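Galactose/lactose metabolism regulatory protein GAL80 (Saccharomyces cerevisiae, PDB 3BTV) represses the yeast galactose and lactose metabolic genes by binding the activator GAL4 and blocking its transcriptional activation when no inducing sugar is present. Local coordinates at residues T225-S230 / G269-G274; I176-I181 / D298-K303; A408-R413 / S431-Y436; F229-A234 / G425-V430. The protein carries 1 engineered substitution. All coordinates share one frame; numbering follows the deposited sequence.

Contact 1. Residues T225-S230 / G269-G274; sequences TSSYFS and GTLLNG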
loop_
_atom_site.group_PDB
_atom_site.type_symbol
_atom_site.label_atom_id
_atom_site.label_comp_id
_atom_site.label_asym_id
_atom_site.label_seq_id
_atom_site.Cartn_x
_atom_site.Cartn_y
_atom_site.Cartn_z
ATOM N N THR B 225 2.811 17.886 -1.709
ATOM C CA THR B 225 3.220 17.586 -3.059
ATOM C C THR B 225 2.651 18.615 -4.018
ATOM O O THR B 225 2.936 18.591 -5.207
ATOM C CB THR B 225 2.757 16.174 -3.502
ATOM O OG1 THR B 225 1.320 16.119 -3.522
ATOM C CG2 THR B 225 3.305 15.102 -2.555
ATOM N N SER B 226 1.840 19.526 -3.498
ATOM C CA SER B 226 1.153 20.501 -4.348
ATOM C C SER B 226 0.426 19.829 -5.516
ATOM O O SER B 226 0.558 20.259 -6.657
ATOM C CB SER B 226 2.136 21.536 -4.908
ATOM O OG SER B 226 2.780 22.255 -3.869
ATOM N N SER B 227 -0.327 18.773 -5.244
ATOM C CA SER B 227 -1.131 18.142 -6.293
ATOM C C SER B 227 -2.406 17.571 -5.717
ATOM O O SER B 227 -2.409 17.086 -4.586
ATOM C CB SER B 227 -0.360 17.009 -6.977
ATOM O OG SER B 227 -1.139 16.458 -8.033
ATOM N N TYR B 228 -3.490 17.634 -6.490
ATOM C CA TYR B 228 -4.689 16.857 -6.194
ATOM C C TYR B 228 -4.623 15.501 -6.899
ATOM O O TYR B 228 -3.725 15.243 -7.698
ATOM C CB TYR B 228 -5.964 17.600 -6.634
ATOM C CG TYR B 228 -6.158 18.915 -5.912
ATOM C CD1 TYR B 228 -6.061 20.123 -6.586
ATOM C CD2 TYR B 228 -6.405 18.946 -4.547
ATOM C CE1 TYR B 228 -6.223 21.330 -5.918
ATOM C CE2 TYR B 228 -6.569 20.139 -3.876
ATOM C CZ TYR B 228 -6.474 21.328 -4.567
ATOM O OH TYR B 228 -6.633 22.512 -3.888
ATOM N N PHE B 229 -5.593 14.643 -6.604
ATOM C CA PHE B 229 -5.634 13.319 -7.219
ATOM C C PHE B 229 -6.324 13.344 -8.570
ATOM O O PHE B 229 -7.214 14.146 -8.791
ATOM C CB PHE B 229 -6.337 12.321 -6.304
ATOM C CG PHE B 229 -5.492 11.868 -5.168
ATOM C CD1 PHE B 229 -5.490 12.566 -3.975
ATOM C CD2 PHE B 229 -4.672 10.760 -5.299
ATOM C CE1 PHE B 229 -4.691 12.156 -2.924
ATOM C CE2 PHE B 229 -3.865 10.339 -4.241
ATOM C CZ PHE B 229 -3.880 11.044 -3.060
ATOM N N SER B 230 -5.910 12.453 -9.461
ATOM C CA SER B 230 -6.548 12.299 -10.759
ATOM C C SER B 230 -7.566 11.167 -10.659
ATOM O O SER B 230 -8.748 11.341 -10.961
ATOM C CB SER B 230 -5.488 11.986 -11.823
ATOM O OG SER B 230 -6.047 11.320 -12.934
ATOM N N GLY B 269 -4.213 5.528 -5.550
ATOM C CA GLY B 269 -4.563 6.528 -6.531
ATOM C C GLY B 269 -3.366 7.167 -7.173
ATOM O O GLY B 269 -2.216 6.812 -6.877
ATOM N N THR B 270 -3.638 8.127 -8.046
ATOM C CA THR B 270 -2.587 8.797 -8.797
ATOM C C THR B 270 -2.701 10.299 -8.604
ATOM O O THR B 270 -3.798 10.856 -8.670
ATOM C CB THR B 270 -2.719 8.508 -10.297
ATOM O OG1 THR B 270 -4.026 8.883 -10.719
ATOM C CG2 THR B 270 -2.543 7.043 -10.571
ATOM N N LEU B 271 -1.571 10.953 -8.366
ATOM C CA LEU B 271 -1.542 12.404 -8.284
ATOM C C LEU B 271 -1.625 13.004 -9.686
ATOM O O LEU B 271 -0.945 12.550 -10.609
ATOM C CB LEU B 271 -0.265 12.900 -7.586
ATOM C CG LEU B 271 -0.089 12.491 -6.122
ATOM C CD1 LEU B 271 1.195 13.106 -5.564
ATOM C CD2 LEU B 271 -1.295 12.909 -5.293
ATOM N N LEU B 272 -2.451 14.041 -9.839
ATOM C CA LEU B 272 -2.565 14.746 -11.119
ATOM C C LEU B 272 -1.205 15.163 -11.682
ATOM O O LEU B 272 -0.907 14.954 -12.856
ATOM C CB LEU B 272 -3.449 15.981 -10.960
ATOM C CG LEU B 272 -4.892 15.757 -11.393
ATOM C CD1 LEU B 272 -5.733 16.954 -11.012
ATOM C CD2 LEU B 272 -4.964 15.483 -12.909
ATOM N N ASN B 273 -0.373 15.738 -10.825
ATOM C CA ASN B 273 0.954 16.171 -11.249
ATOM C C ASN B 273 1.932 15.009 -11.292
ATOM O O ASN B 273 2.460 14.590 -10.269
ATOM C CB ASN B 273 1.473 17.288 -10.336
ATOM C CG ASN B 273 0.624 18.559 -10.432
ATOM O OD1 ASN B 273 -0.158 18.733 -11.374
ATOM N ND2 ASN B 273 0.778 19.449 -9.458
ATOM N N GLY B 274 2.170 14.488 -12.486
ATOM C CA GLY B 274 3.151 13.441 -12.649
ATOM C C GLY B 274 2.550 12.050 -12.643
ATOM O O GLY B 274 3.282 11.062 -12.735
#
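Phe-229 and Leu-271 form an antiparallel non-hydrogen-bonded pair, flanked by two backbone hydrogen bonds, Ser-230 N to Thr-270 O and Leu-272 N to Tyr-228 O, each 2.8 Å long. Beyond that pair the strand gives way to a turn, and the hydroxyl of Ser-227 takes over the pairing. Its OG, set anti to the backbone N (chi1 -177°), accepts from Asn-273 N at 3.0 Å, nearly straight at 171°, and donates to Tyr-228 O at 2.9 Å. Tyr-228 O is thus gripped by two donors, Ser-227 OG and Leu-272 N. On the apolar side the branches of Leu-271 divide their work. CD2 sits over one face of the Phe-229 ring, a CH-pi contact 3.9 Å from the centroid, while CD1 reaches OG1 of Thr-225 at 3.6 Å. That hydroxyl is hydrogen-bonded to Leu-221 O in its own helix. CD2 of Leu-272 lies 3.7 Å from CB of Ser-230. Helix 209-225 ends here in a Schellman motif with Ser-226 as its C-prime residue. Phe-229 then packs back on Ile-218 of that helix and meets Phe-267 edge-to-face, and Leu-271 leans on Val-278 of adjoining strand 276-283 and on Ile-179 of strand 176-184, the next across.

Contact 2. Residues I176-I181 / D298-K303; sequences INSIEI and DIHGTK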
loop_
_atom_site.group_PDB
_atom_site.type_symbol
_atom_site.label_atom_id
_atom_site.label_comp_id
_atom_site.label_asym_id
_atom_site.label_seq_id
_atom_site.Cartn_x
_atom_site.Cartn_y
_atom_site.Cartn_z
ATOM N N ILE B 176 8.730 13.331 -7.971
ATOM C CA ILE B 176 8.173 12.250 -7.161
ATOM C C ILE B 176 7.870 11.031 -8.032
ATOM O O ILE B 176 7.091 11.111 -8.971
ATOM C CB ILE B 176 6.924 12.689 -6.396
ATOM C CG1 ILE B 176 7.207 14.011 -5.674
ATOM C CG2 ILE B 176 6.490 11.583 -5.405
ATOM C CD1 ILE B 176 6.173 14.400 -4.631
ATOM N N ASN B 177 8.517 9.914 -7.732
ATOM C CA ASN B 177 8.271 8.689 -8.444
ATOM C C ASN B 177 7.071 7.924 -7.865
ATOM O O ASN B 177 6.243 7.410 -8.614
ATOM C CB ASN B 177 9.507 7.796 -8.428
ATOM C CG ASN B 177 9.226 6.426 -9.019
ATOM O OD1 ASN B 177 8.954 5.477 -8.291
ATOM N ND2 ASN B 177 9.254 6.326 -10.348
ATOM N N SER B 178 6.979 7.847 -6.540
ATOM C CA SER B 178 5.887 7.097 -5.891
ATOM C C SER B 178 5.778 7.423 -4.413
ATOM O O SER B 178 6.707 7.993 -3.824
ATOM C CB SER B 178 6.078 5.580 -6.081
ATOM O OG SER B 178 7.231 5.115 -5.423
ATOM N N ILE B 179 4.646 7.061 -3.812
ATOM C CA ILE B 179 4.362 7.401 -2.402
ATOM C C ILE B 179 3.649 6.268 -1.670
ATOM O O ILE B 179 2.714 5.682 -2.202
ATOM C CB ILE B 179 3.438 8.648 -2.333
ATOM C CG1 ILE B 179 4.081 9.850 -3.052
ATOM C CG2 ILE B 179 3.031 8.964 -0.893
ATOM C CD1 ILE B 179 3.217 11.098 -3.055
ATOM N N GLU B 180 4.063 5.960 -0.447
ATOM C CA GLU B 180 3.278 5.035 0.389
ATOM C C GLU B 180 2.914 5.658 1.715
ATOM O O GLU B 180 3.714 6.354 2.356
ATOM C CB GLU B 180 4.013 3.706 0.639
ATOM C CG GLU B 180 4.274 2.882 -0.635
ATOM C CD GLU B 180 5.518 3.346 -1.370
ATOM O OE1 GLU B 180 6.495 3.667 -0.663
ATOM O OE2 GLU B 180 5.522 3.391 -2.631
ATOM N N ILE B 181 1.708 5.369 2.153
ATOM C CA ILE B 181 1.243 5.853 3.435
ATOM C C ILE B 181 0.681 4.706 4.260
ATOM O O ILE B 181 -0.132 3.927 3.779
ATOM C CB ILE B 181 0.155 6.895 3.242
ATOM C CG1 ILE B 181 0.707 8.070 2.438
ATOM C CG2 ILE B 181 -0.393 7.347 4.597
ATOM C CD1 ILE B 181 -0.326 9.155 2.189
ATOM N N ASP B 298 5.975 7.753 3.160
ATOM C CA ASP B 298 7.220 7.565 2.411
ATOM C C ASP B 298 7.058 8.187 1.044
ATOM O O ASP B 298 6.207 7.758 0.269
ATOM C CB ASP B 298 7.476 6.069 2.230
ATOM C CG ASP B 298 8.044 5.416 3.474
ATOM O OD1 ASP B 298 7.825 4.199 3.654
ATOM O OD2 ASP B 298 8.709 6.117 4.271
ATOM N N ILE B 299 7.871 9.188 0.739
ATOM C CA ILE B 299 7.838 9.812 -0.581
ATOM C C ILE B 299 9.136 9.487 -1.319
ATOM O O ILE B 299 10.209 9.832 -0.864
ATOM C CB ILE B 299 7.623 11.319 -0.452
ATOM C CG1 ILE B 299 6.318 11.568 0.308
ATOM C CG2 ILE B 299 7.594 11.991 -1.824
ATOM C CD1 ILE B 299 5.949 13.006 0.480
ATOM N N HIS B 300 9.044 8.754 -2.422
ATOM C CA HIS B 300 10.256 8.337 -3.142
ATOM C C HIS B 300 10.482 9.255 -4.335
ATOM O O HIS B 300 9.642 9.319 -5.256
ATOM C CB HIS B 300 10.109 6.887 -3.602
ATOM C CG HIS B 300 9.664 5.965 -2.513
ATOM N ND1 HIS B 300 10.519 5.525 -1.524
ATOM C CD2 HIS B 300 8.457 5.393 -2.255
ATOM C CE1 HIS B 300 9.860 4.721 -0.702
ATOM N NE2 HIS B 300 8.608 4.628 -1.122
ATOM N N GLY B 301 11.588 9.987 -4.300
ATOM C CA GLY B 301 11.946 10.932 -5.353
ATOM C C GLY B 301 13.000 10.359 -6.277
ATOM O O GLY B 301 13.596 9.342 -5.974
ATOM N N THR B 302 13.227 10.999 -7.416
ATOM C CA THR B 302 14.268 10.514 -8.321
ATOM C C THR B 302 15.659 10.808 -7.781
ATOM O O THR B 302 16.605 10.129 -8.156
ATOM C CB THR B 302 14.154 11.131 -9.725
ATOM O OG1 THR B 302 14.086 12.548 -9.602
ATOM C CG2 THR B 302 12.874 10.635 -10.431
ATOM N N LYS B 303 15.775 11.804 -6.899
ATOM C CA LYS B 303 17.076 12.166 -6.317
ATOM C C LYS B 303 17.259 11.764 -4.855
ATOM O O LYS B 303 18.351 11.377 -4.456
ATOM C CB LYS B 303 17.319 13.673 -6.417
ATOM C CG LYS B 303 17.503 14.194 -7.835
ATOM C CD LYS B 303 17.620 15.707 -7.820
ATOM C CE LYS B 303 17.236 16.312 -9.165
ATOM N NZ LYS B 303 18.169 15.939 -10.259
#
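Glu-180 and His-300 meet side chain to side chain on one face of an antiparallel strand pair. From CB, with CG beside the backbone N, the glutamate chain bends at chi2 (83°), which brings the carboxylate across to the histidine of the neighbouring strand. CD comes within 3.4 Å of His-300 NE2, at the edge of the ring and in its plane. OE1 takes the hydrogen bond from NE2; the modelled separation of 2.4 Å is very short and its exact value is doubtful. OE2 stays 3.7 Å from NE2 and has a weak bond to Ser-281 of the second subunit. The carboxylate and ring planes are 33° apart. The other ring nitrogen, ND1, has a weak bond to Asp-305. CD2 of the ring also lies 3.4 Å from Ser-178 OG. Asp-298, next along this face, is salt-bridged to Lys-307. Ile-176 and Ile-299 occupy the opposite face, their CG2 methyls 3.8 Å apart, and Ile-176 packs on Thr-225 of helix 209-225. The backbone ladder steps out of register near its end: His-300 O accepts from Asn-177 N at 2.8 Å and, weakly, from Ser-178 N at 3.3 Å. Two residues facing one make this a classic beta bulge in the large mixed sheet of the C-terminal domain, at the subunit interface, where Asn-177 ND2 bonds Tyr-190 OH of the second subunit.

Contact 3. Residues A408-R413 / S431-Y436; sequences ALILHR and SNISHY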
loop_
_atom_site.group_PDB
_atom_site.type_symbol
_atom_site.label_atom_id
_atom_site.label_comp_id
_atom_site.label_asym_id
_atom_site.label_seq_id
_atom_site.Cartn_x
_atom_site.Cartn_y
_atom_site.Cartn_z
ATOM N N ALA B 408 -11.780 22.781 2.856
ATOM C CA ALA B 408 -12.585 21.756 3.522
ATOM C C ALA B 408 -13.527 21.076 2.534
ATOM O O ALA B 408 -13.641 19.854 2.510
ATOM C CB ALA B 408 -13.393 22.368 4.675
ATOM N N LEU B 409 -14.203 21.879 1.720
ATOM C CA LEU B 409 -15.197 21.360 0.779
ATOM C C LEU B 409 -14.556 20.377 -0.204
ATOM O O LEU B 409 -15.054 19.273 -0.417
ATOM C CB LEU B 409 -15.864 22.522 0.042
ATOM C CG LEU B 409 -17.028 22.183 -0.887
ATOM C CD1 LEU B 409 -18.115 21.457 -0.118
ATOM C CD2 LEU B 409 -17.560 23.462 -1.522
ATOM N N ILE B 410 -13.426 20.772 -0.774
ATOM C CA ILE B 410 -12.697 19.918 -1.697
ATOM C C ILE B 410 -12.308 18.587 -1.025
ATOM O O ILE B 410 -12.421 17.515 -1.621
ATOM C CB ILE B 410 -11.459 20.655 -2.236
ATOM C CG1 ILE B 410 -11.892 21.800 -3.156
ATOM C CG2 ILE B 410 -10.493 19.679 -2.928
ATOM C CD1 ILE B 410 -10.819 22.860 -3.364
ATOM N N LEU B 411 -11.879 18.658 0.225
ATOM C CA LEU B 411 -11.547 17.455 0.976
ATOM C C LEU B 411 -12.795 16.582 1.159
ATOM O O LEU B 411 -12.752 15.355 0.990
ATOM C CB LEU B 411 -10.954 17.832 2.337
ATOM C CG LEU B 411 -10.399 16.686 3.188
ATOM C CD1 LEU B 411 -9.485 15.794 2.372
ATOM C CD2 LEU B 411 -9.656 17.251 4.410
ATOM N N HIS B 412 -13.917 17.220 1.495
ATOM C CA HIS B 412 -15.170 16.482 1.599
ATOM C C HIS B 412 -15.521 15.765 0.293
ATOM O O HIS B 412 -16.016 14.642 0.320
ATOM C CB HIS B 412 -16.324 17.388 2.020
ATOM C CG HIS B 412 -16.560 17.411 3.495
ATOM N ND1 HIS B 412 -16.990 16.305 4.196
ATOM C CD2 HIS B 412 -16.425 18.406 4.405
ATOM C CE1 HIS B 412 -17.102 16.615 5.475
ATOM N NE2 HIS B 412 -16.762 17.882 5.629
ATOM N N ARG B 413 -15.283 16.419 -0.839
ATOM C CA ARG B 413 -15.562 15.792 -2.133
ATOM C C ARG B 413 -14.707 14.565 -2.307
ATOM O O ARG B 413 -15.151 13.559 -2.866
ATOM C CB ARG B 413 -15.315 16.766 -3.281
ATOM C CG ARG B 413 -16.351 17.891 -3.351
ATOM C CD ARG B 413 -16.034 18.908 -4.442
ATOM N NE ARG B 413 -17.090 19.914 -4.548
ATOM C CZ ARG B 413 -17.073 20.951 -5.384
ATOM N NH1 ARG B 413 -16.045 21.143 -6.206
ATOM N NH2 ARG B 413 -18.095 21.799 -5.399
ATOM N N SER B 431 -10.560 14.220 -10.827
ATOM C CA SER B 431 -9.825 15.372 -11.348
ATOM C C SER B 431 -10.502 16.734 -11.148
ATOM O O SER B 431 -9.820 17.732 -10.919
ATOM C CB SER B 431 -9.546 15.173 -12.838
ATOM O OG SER B 431 -8.797 13.993 -13.055
ATOM N N ASN B 432 -11.830 16.786 -11.257
ATOM C CA ASN B 432 -12.540 18.075 -11.234
ATOM C C ASN B 432 -13.091 18.489 -9.869
ATOM O O ASN B 432 -13.774 19.509 -9.758
ATOM C CB ASN B 432 -13.680 18.096 -12.288
ATOM C CG ASN B 432 -13.177 17.805 -13.699
ATOM O OD1 ASN B 432 -11.992 17.988 -14.006
ATOM N ND2 ASN B 432 -14.077 17.348 -14.563
ATOM N N ILE B 433 -12.795 17.723 -8.823
ATOM C CA ILE B 433 -13.458 17.978 -7.548
ATOM C C ILE B 433 -13.085 19.320 -6.926
ATOM O O ILE B 433 -13.790 19.822 -6.051
ATOM C CB ILE B 433 -13.296 16.832 -6.527
ATOM C CG1 ILE B 433 -11.856 16.737 -6.026
ATOM C CG2 ILE B 433 -13.769 15.509 -7.125
ATOM C CD1 ILE B 433 -11.717 15.860 -4.809
ATOM N N SER B 434 -11.995 19.916 -7.389
ATOM C CA SER B 434 -11.585 21.210 -6.848
ATOM C C SER B 434 -11.937 22.394 -7.754
ATOM O O SER B 434 -11.050 23.135 -8.171
ATOM C CB SER B 434 -10.081 21.213 -6.596
ATOM O OG SER B 434 -9.366 21.181 -7.818
ATOM N N HIS B 435 -13.211 22.603 -8.058
ATOM C CA HIS B 435 -13.517 23.692 -8.988
ATOM C C HIS B 435 -14.356 24.889 -8.505
ATOM O O HIS B 435 -13.958 26.035 -8.718
ATOM C CB HIS B 435 -13.959 23.146 -10.345
ATOM C CG HIS B 435 -12.806 22.723 -11.206
ATOM N ND1 HIS B 435 -12.147 21.525 -11.032
ATOM C CD2 HIS B 435 -12.168 23.358 -12.218
ATOM C CE1 HIS B 435 -11.169 21.429 -11.915
ATOM N NE2 HIS B 435 -11.160 22.529 -12.647
ATOM N N TYR B 436 -15.484 24.648 -7.848
ATOM C CA TYR B 436 -16.293 25.764 -7.343
ATOM C C TYR B 436 -16.958 25.438 -6.004
ATOM O O TYR B 436 -17.963 26.047 -5.626
ATOM C CB TYR B 436 -17.349 26.168 -8.375
ATOM C CG TYR B 436 -18.335 25.064 -8.649
ATOM C CD1 TYR B 436 -19.610 25.097 -8.103
ATOM C CD2 TYR B 436 -17.982 23.973 -9.431
ATOM C CE1 TYR B 436 -20.512 24.086 -8.341
ATOM C CE2 TYR B 436 -18.875 22.954 -9.674
ATOM C CZ TYR B 436 -20.138 23.016 -9.128
ATOM O OH TYR B 436 -21.034 22.003 -9.369
#
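Arg-413 provides the polar link between helix 405-424 and the C-terminal tail: its NH1 donates to the carbonyl O of Ile-433 over 2.6 Å. The N-H points well at the oxygen, with an angle of 164°, and the oxygen lies in the guanidinium plane. Seen from the acceptor, however, the donor stands above the carbonyl plane, 48° out of it. An arginine chain extended from CG to NE (chi2 and chi3 both 176°) carries the guanidinium away from the helix surface to this carbonyl. Its NE also has a long, weak ion pair with Glu-136 of helix 132-143, so the charged group lies between the tail and that helix.

Van der Waals contacts lie alongside. CB of Arg-413 touches CB of Ile-433 at 3.8 Å, and CD1 of Ile-433 approaches the backbone O of Ile-410 at 3.7 Å. Ile-410 turns CG1 and CD1 against Ser-434, CD1 lying 3.7 Å from CB of the serine. Ile-433 and Ser-434 belong to an irregular segment that follows strand 428-429 and doubles back over the helix preceding that strand.

Aromatic contact is slight. Arg-413 NH2 stands over the centre of the Tyr-436 ring, but Arg-413 CZ is 5.1 Å from the Tyr-436 ring centroid, a long cation-pi approach worth at most a weak attraction, and the tyrosine is poorly ordered. Within the tail, His-435 ND1 donates to Asn-432 O at 2.9 Å, its donor above the carbonyl plane. Elsewhere Ile-410 rests on Met-394, and Ser-434 on Tyr-228.

Contact 4. Residues F229-A234 / G425-V430; sequences FSRINA and GSTLNV
Ile-232 and Val-430 cross at about a right angle on one face of the sheet, CG1 of the isoleucine 3.9 Å from CG1 of the valine. The other methyl of Val-430, CG2, is placed between its own backbone N and carbonyl carbon (CG1 at chi1 -65°), and from there meets CB of Phe-229 at 3.8 Å. Arg-231 and Thr-427 also cross at about a right angle, toward the other face: the arginine chain bends at chi3 (76°) and brings NE to 3.9 Å from the threonine CG2. This NE is buried by the contact and has no polar partner in the model. Antiparallel backbone bonds hold these pairs in place, Ile-232 and Leu-428 bonding both ways, with Leu-428 N to Ile-232 O at 2.8 Å, and Val-430 N giving to Ser-230 O at 2.9 Å. Where the chains part, a water donates to both Phe-229 O and Val-430 O. Strand 428-429 is the outermost strand on this side of the mixed sheet within the chain, and strand 229-237 separates it from strand 264-271. Helix 405-424, closed by a Schellman motif at Gly-425, packs against Val-430 through Ser-417, while Thr-427 touches Asn-233 of the second subunit.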
loop_
_atom_site.group_PDB
_atom_site.type_symbol
_atom_site.label_atom_id
_atom_site.label_comp_id
_atom_site.label_asym_id
_atom_site.label_seq_id
_atom_site.Cartn_x
_atom_site.Cartn_y
_atom_site.Cartn_z
ATOM N N PHE B 229 -5.593 14.643 -6.604
ATOM C CA PHE B 229 -5.634 13.319 -7.219
ATOM C C PHE B 229 -6.324 13.344 -8.570
ATOM O O PHE B 229 -7.214 14.146 -8.791
ATOM C CB PHE B 229 -6.337 12.321 -6.304
ATOM C CG PHE B 229 -5.492 11.868 -5.168
ATOM C CD1 PHE B 229 -5.490 12.566 -3.975
ATOM C CD2 PHE B 229 -4.672 10.760 -5.299
ATOM C CE1 PHE B 229 -4.691 12.156 -2.924
ATOM C CE2 PHE B 229 -3.865 10.339 -4.241
ATOM C CZ PHE B 229 -3.880 11.044 -3.060
ATOM N N SER B 230 -5.910 12.453 -9.461
ATOM C CA SER B 230 -6.548 12.299 -10.759
ATOM C C SER B 230 -7.566 11.167 -10.659
ATOM O O SER B 230 -8.748 11.341 -10.961
ATOM C CB SER B 230 -5.488 11.986 -11.823
ATOM O OG SER B 230 -6.047 11.320 -12.934
ATOM N N ARG B 231 -7.099 10.007 -10.211
ATOM C CA ARG B 231 -7.946 8.823 -10.099
ATOM C C ARG B 231 -7.741 8.167 -8.742
ATOM O O ARG B 231 -6.657 8.216 -8.200
ATOM C CB ARG B 231 -7.613 7.833 -11.220
ATOM C CG ARG B 231 -7.843 8.413 -12.625
ATOM C CD ARG B 231 -7.621 7.395 -13.744
ATOM N NE ARG B 231 -8.736 6.456 -13.865
ATOM C CZ ARG B 231 -9.058 5.809 -14.982
ATOM N NH1 ARG B 231 -8.355 6.003 -16.093
ATOM N NH2 ARG B 231 -10.091 4.974 -14.992
ATOM N N ILE B 232 -8.789 7.565 -8.193
ATOM C CA ILE B 232 -8.676 6.842 -6.940
ATOM C C ILE B 232 -9.520 5.577 -6.925
ATOM O O ILE B 232 -10.529 5.465 -7.627
ATOM C CB ILE B 232 -9.111 7.703 -5.747
ATOM C CG1 ILE B 232 -10.585 8.086 -5.906
ATOM C CG2 ILE B 232 -8.271 8.963 -5.678
ATOM C CD1 ILE B 232 -11.415 7.946 -4.663
ATOM N N ASN B 233 -9.106 4.634 -6.097
ATOM C CA ASN B 233 -9.922 3.483 -5.757
ATOM C C ASN B 233 -9.799 3.220 -4.273
ATOM O O ASN B 233 -8.702 3.261 -3.717
ATOM C CB ASN B 233 -9.458 2.228 -6.501
ATOM C CG ASN B 233 -10.463 1.081 -6.381
ATOM O OD1 ASN B 233 -11.374 0.950 -7.198
ATOM N ND2 ASN B 233 -10.304 0.255 -5.351
ATOM N N ALA B 234 -10.913 2.926 -3.629
ATOM C CA ALA B 234 -10.890 2.599 -2.209
ATOM C C ALA B 234 -11.691 1.350 -1.864
ATOM O O ALA B 234 -12.690 1.023 -2.503
ATOM C CB ALA B 234 -11.391 3.759 -1.405
ATOM N N GLY B 425 -17.508 -0.138 -6.298
ATOM C CA GLY B 425 -16.407 -0.982 -6.703
ATOM C C GLY B 425 -15.779 -0.458 -7.986
ATOM O O GLY B 425 -15.350 -1.233 -8.847
ATOM N N SER B 426 -15.707 0.861 -8.122
ATOM C CA SER B 426 -15.022 1.435 -9.281
ATOM C C SER B 426 -13.890 2.395 -8.933
ATOM O O SER B 426 -13.888 3.042 -7.885
ATOM C CB SER B 426 -16.002 2.166 -10.194
ATOM O OG SER B 426 -16.239 3.472 -9.706
ATOM N N THR B 427 -12.943 2.485 -9.854
ATOM C CA THR B 427 -11.925 3.514 -9.827
ATOM C C THR B 427 -12.540 4.797 -10.367
ATOM O O THR B 427 -13.026 4.838 -11.496
ATOM C CB THR B 427 -10.745 3.107 -10.704
ATOM O OG1 THR B 427 -10.160 1.917 -10.171
ATOM C CG2 THR B 427 -9.702 4.221 -10.762
ATOM N N LEU B 428 -12.515 5.846 -9.557
ATOM C CA LEU B 428 -13.170 7.097 -9.902
ATOM C C LEU B 428 -12.225 8.200 -10.341
ATOM O O LEU B 428 -11.163 8.405 -9.736
ATOM C CB LEU B 428 -13.984 7.603 -8.712
ATOM C CG LEU B 428 -15.148 6.722 -8.264
ATOM C CD1 LEU B 428 -15.945 7.424 -7.142
ATOM C CD2 LEU B 428 -16.039 6.429 -9.482
ATOM N N ASN B 429 -12.627 8.924 -11.381
ATOM C CA ASN B 429 -11.901 10.118 -11.794
ATOM C C ASN B 429 -12.323 11.314 -10.953
ATOM O O ASN B 429 -13.446 11.795 -11.086
ATOM C CB ASN B 429 -12.136 10.415 -13.277
ATOM C CG ASN B 429 -11.314 11.589 -13.770
ATOM O OD1 ASN B 429 -11.359 12.674 -13.200
ATOM N ND2 ASN B 429 -10.561 11.376 -14.840
ATOM N N VAL B 430 -11.426 11.800 -10.096
ATOM C CA VAL B 430 -11.756 12.897 -9.194
ATOM C C VAL B 430 -11.066 14.195 -9.604
ATOM O O VAL B 430 -10.990 15.150 -8.826
ATOM C CB VAL B 430 -11.342 12.556 -7.752
ATOM C CG1 VAL B 430 -12.154 11.386 -7.238
ATOM C CG2 VAL B 430 -9.853 12.241 -7.702
HETATM O O HOH W 1 -8.794 15.878 -7.399
#

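Contacts 1, 2 and 4 all lie in the nine-stranded mixed sheet and touch the second subunit. Contact 2 joins strands 176-184 and 295-301; along the chain contact 1 is nested inside the loop it closes. Their centres are 12 Å apart, bridged by Thr-225 and Leu-271 packing on Ile-176 and Ile-179. Contacts 1 and 4, also 12 Å apart, share Phe-229 and Ser-230 and join strand 229-237 to its two neighbours, 264-271 and 428-429. Contact 3 comes off the sheet, its centre 24 Å from that of contact 2, where the tail after strand 428-429 returns to helix 405-424. The C-terminal end of the chain thus completes the sheet's edge and reaches toward the Rossmann domain.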